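PDB 3DLJ: beta-Ala-His dipeptidase from Homo sapiens, which hydrolyses Xaa-His dipeptides, preferring carnosine and anserine, as a secreted homodimeric metallopeptidase with two zinc ions per subunit. Local coordinates for residues Asn224-Val229 / Ser326-Glu331. Numbering follows the deposited sequence.
Sequences NSYFMV and SIHGIE
Tyr226 and His328 approach from opposite directions and form the whole of this contact, a near-parallel but strongly displaced aromatic pair with planes tilted by 11° and shifted until little more than their margins are superposed. Their centroids are 4.9 Å apart. The outer part of the phenol does the touching: CE1 of Tyr226 lies 3.2 Å from CD2 of His328. Tyr226 OH comes within 3.2 Å of the same His328 CD2. With CG anti to the backbone N (chi1 -152°), the phenol extends across to the other strand. Over the centre of one imidazole face sits Ser326 O, 3.6 Å above the plane.

The two strands do not pair directly. Strand 346-355 runs between them, antiparallel to both, and the pair spans it. Ser352 on this middle strand hydrogen-bonds His328 NE2 through its OG, which probably helps to fix the imidazole's rotation, and Lys350 contacts the Tyr226 side chain. A classic beta bulge at His328 and Gly329 sets two residues opposite Lys350. The sheet, probably that of the M20 dimerisation (lid) domain, packs through Phe227, Val229 and Ile330 on helices 250-258 and 361-377.

No hydrogen bond joins 224-229 to 326-331, so aromatic and van der Waals packing alone links these next-but-one strands at the sheet surface, while His328 NE2 is bonded to Ser352 of the strand between.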
ATOM      1  N   ASN A 224      -1.577   2.690 -11.714  1.00 35.60           N
ATOM      2  CA  ASN A 224      -2.756   3.474 -11.372  1.00 35.73           C
ATOM      3  C   ASN A 224      -2.832   4.819 -12.090  1.00 35.54           C
ATOM      4  O   ASN A 224      -1.818   5.399 -12.452  1.00 35.71           O
ATOM      5  CB  ASN A 224      -2.912   3.667  -9.846  1.00 36.14           C
ATOM      6  CG  ASN A 224      -4.385   3.894  -9.438  1.00 36.65           C
ATOM      7  OD1 ASN A 224      -5.285   3.803 -10.270  1.00 38.20           O
ATOM      8  ND2 ASN A 224      -4.623   4.177  -8.175  1.00 37.66           N
ATOM      9  N   SER A 225      -4.049   5.298 -12.306  1.00 35.04           N
ATOM     10  CA  SER A 225      -4.243   6.652 -12.768  1.00 35.23           C
ATOM     11  C   SER A 225      -5.401   7.274 -11.976  1.00 35.23           C
ATOM     12  O   SER A 225      -6.531   6.787 -12.009  1.00 36.52           O
ATOM     13  CB  SER A 225      -4.455   6.676 -14.284  1.00 35.09           C
ATOM     14  OG  SER A 225      -5.492   5.788 -14.647  1.00 36.08           O
ATOM     15  N   TYR A 226      -5.094   8.320 -11.220  1.00 33.92           N
ATOM     16  CA  TYR A 226      -6.063   8.983 -10.390  1.00 32.27           C
ATOM     17  C   TYR A 226      -6.564  10.259 -11.083  1.00 32.35           C
ATOM     18  O   TYR A 226      -5.769  11.118 -11.465  1.00 31.62           O
ATOM     19  CB  TYR A 226      -5.438   9.294  -9.017  1.00 31.07           C
ATOM     20  CG  TYR A 226      -6.483   9.353  -7.909  1.00 30.94           C
ATOM     21  CD1 TYR A 226      -6.747   8.241  -7.105  1.00 29.72           C
ATOM     22  CD2 TYR A 226      -7.239  10.523  -7.705  1.00 31.41           C
ATOM     23  CE1 TYR A 226      -7.716   8.293  -6.101  1.00 28.70           C
ATOM     24  CE2 TYR A 226      -8.201  10.589  -6.717  1.00 31.87           C
ATOM     25  CZ  TYR A 226      -8.438   9.477  -5.924  1.00 31.18           C
ATOM     26  OH  TYR A 226      -9.381   9.602  -4.950  1.00 31.76           O
ATOM     27  N   PHE A 227      -7.881  10.356 -11.257  1.00 32.14           N
ATOM     28  CA  PHE A 227      -8.503  11.494 -11.924  1.00 32.47           C
ATOM     29  C   PHE A 227      -9.331  12.335 -10.957  1.00 32.79           C
ATOM     30  O   PHE A 227      -9.966  11.821 -10.043  1.00 33.65           O
ATOM     31  CB  PHE A 227      -9.362  11.041 -13.119  1.00 31.86           C
ATOM     32  CG  PHE A 227      -8.557  10.471 -14.263  1.00 30.80           C
ATOM     33  CD1 PHE A 227      -8.213   9.122 -14.287  1.00 30.19           C
ATOM     34  CD2 PHE A 227      -8.139  11.284 -15.303  1.00 29.44           C
ATOM     35  CE1 PHE A 227      -7.455   8.602 -15.319  1.00 29.18           C
ATOM     36  CE2 PHE A 227      -7.379  10.760 -16.353  1.00 30.85           C
ATOM     37  CZ  PHE A 227      -7.036   9.416 -16.352  1.00 30.11           C
ATOM     38  N   MET A 228      -9.260  13.639 -11.143  1.00 33.60           N
ATOM     39  CA  MET A 228     -10.116  14.577 -10.474  1.00 34.90           C
ATOM     40  C   MET A 228     -10.895  15.281 -11.557  1.00 34.95           C
ATOM     41  O   MET A 228     -10.313  15.732 -12.535  1.00 35.38           O
ATOM     42  CB  MET A 228      -9.266  15.571  -9.693  1.00 34.37           C
ATOM     43  CG  MET A 228      -8.472  14.885  -8.560  1.00 33.88           C
ATOM     44  SD  MET A 228      -7.835  16.146  -7.442  1.00 38.63           S
ATOM     45  CE  MET A 228      -7.049  15.086  -6.257  1.00 34.05           C
ATOM     46  N   VAL A 229     -12.213  15.364 -11.397  1.00 35.45           N
ATOM     47  CA  VAL A 229     -13.066  16.032 -12.368  1.00 35.34           C
ATOM     48  C   VAL A 229     -13.816  17.156 -11.676  1.00 35.88           C
ATOM     49  O   VAL A 229     -14.789  16.908 -10.964  1.00 35.96           O
ATOM     50  CB  VAL A 229     -14.098  15.056 -13.011  1.00 35.92           C
ATOM     51  CG1 VAL A 229     -14.949  15.756 -14.114  1.00 34.99           C
ATOM     52  CG2 VAL A 229     -13.420  13.817 -13.560  1.00 35.33           C
ATOM     53  N   SER A 326     -12.679   2.546 -10.301  1.00 29.25           N
ATOM     54  CA  SER A 326     -13.392   2.794  -9.048  1.00 30.54           C
ATOM     55  C   SER A 326     -13.679   4.272  -8.828  1.00 30.72           C
ATOM     56  O   SER A 326     -12.785   5.102  -8.951  1.00 31.06           O
ATOM     57  CB  SER A 326     -12.584   2.266  -7.855  1.00 30.50           C
ATOM     58  OG  SER A 326     -12.435   0.875  -7.953  1.00 30.06           O
ATOM     59  N   ILE A 327     -14.925   4.589  -8.492  1.00 31.43           N
ATOM     60  CA  ILE A 327     -15.291   5.947  -8.137  1.00 30.66           C
ATOM     61  C   ILE A 327     -15.195   6.041  -6.627  1.00 30.41           C
ATOM     62  O   ILE A 327     -15.802   5.249  -5.908  1.00 31.04           O
ATOM     63  CB  ILE A 327     -16.714   6.340  -8.655  1.00 31.43           C
ATOM     64  CG1 ILE A 327     -16.783   6.257 -10.185  1.00 29.97           C
ATOM     65  CG2 ILE A 327     -17.103   7.745  -8.175  1.00 29.91           C
ATOM     66  CD1 ILE A 327     -18.173   5.811 -10.681  1.00 32.30           C
ATOM     67  N   HIS A 328     -14.392   6.995  -6.171  1.00 30.20           N
ATOM     68  CA  HIS A 328     -14.031   7.140  -4.772  1.00 29.69           C
ATOM     69  C   HIS A 328     -14.961   8.084  -4.022  1.00 29.02           C
ATOM     70  O   HIS A 328     -15.293   7.836  -2.883  1.00 30.03           O
ATOM     71  CB  HIS A 328     -12.559   7.624  -4.651  1.00 29.45           C
ATOM     72  CG  HIS A 328     -11.580   6.767  -5.408  1.00 30.11           C
ATOM     73  ND1 HIS A 328     -11.504   5.399  -5.248  1.00 31.91           N
ATOM     74  CD2 HIS A 328     -10.669   7.081  -6.357  1.00 28.39           C
ATOM     75  CE1 HIS A 328     -10.567   4.915  -6.044  1.00 29.35           C
ATOM     76  NE2 HIS A 328     -10.047   5.916  -6.726  1.00 26.64           N
ATOM     77  N   GLY A 329     -15.357   9.184  -4.648  1.00 28.72           N
ATOM     78  CA  GLY A 329     -16.133  10.179  -3.960  1.00 28.29           C
ATOM     79  C   GLY A 329     -16.257  11.479  -4.702  1.00 28.83           C
ATOM     80  O   GLY A 329     -15.784  11.623  -5.828  1.00 29.06           O
ATOM     81  N   ILE A 330     -16.912  12.431  -4.044  1.00 29.44           N
ATOM     82  CA  ILE A 330     -17.093  13.774  -4.537  1.00 28.82           C
ATOM     83  C   ILE A 330     -16.653  14.741  -3.435  1.00 29.50           C
ATOM     84  O   ILE A 330     -17.036  14.571  -2.270  1.00 29.10           O
ATOM     85  CB  ILE A 330     -18.578  14.024  -4.906  1.00 29.23           C
ATOM     86  CG1 ILE A 330     -19.014  13.069  -6.034  1.00 29.18           C
ATOM     87  CG2 ILE A 330     -18.812  15.515  -5.251  1.00 27.38           C
ATOM     88  CD1 ILE A 330     -20.492  13.131  -6.459  1.00 28.84           C
ATOM     89  N   GLU A 331     -15.879  15.767  -3.801  1.00 29.73           N
ATOM     90  CA  GLU A 331     -15.497  16.836  -2.859  1.00 30.42           C
ATOM     91  C   GLU A 331     -16.303  18.119  -3.207  1.00 29.91           C
ATOM     92  O   GLU A 331     -16.543  18.382  -4.371  1.00 29.45           O
ATOM     93  CB  GLU A 331     -13.985  17.081  -2.947  1.00 29.40           C
ATOM     94  CG  GLU A 331     -13.420  18.198  -2.000  1.00 31.63           C
ATOM     95  CD  GLU A 331     -11.968  18.570  -2.326  1.00 33.40           C
ATOM     96  OE1 GLU A 331     -11.258  17.765  -2.991  1.00 36.14           O
ATOM     97  OE2 GLU A 331     -11.535  19.682  -1.918  1.00 38.47           O
TER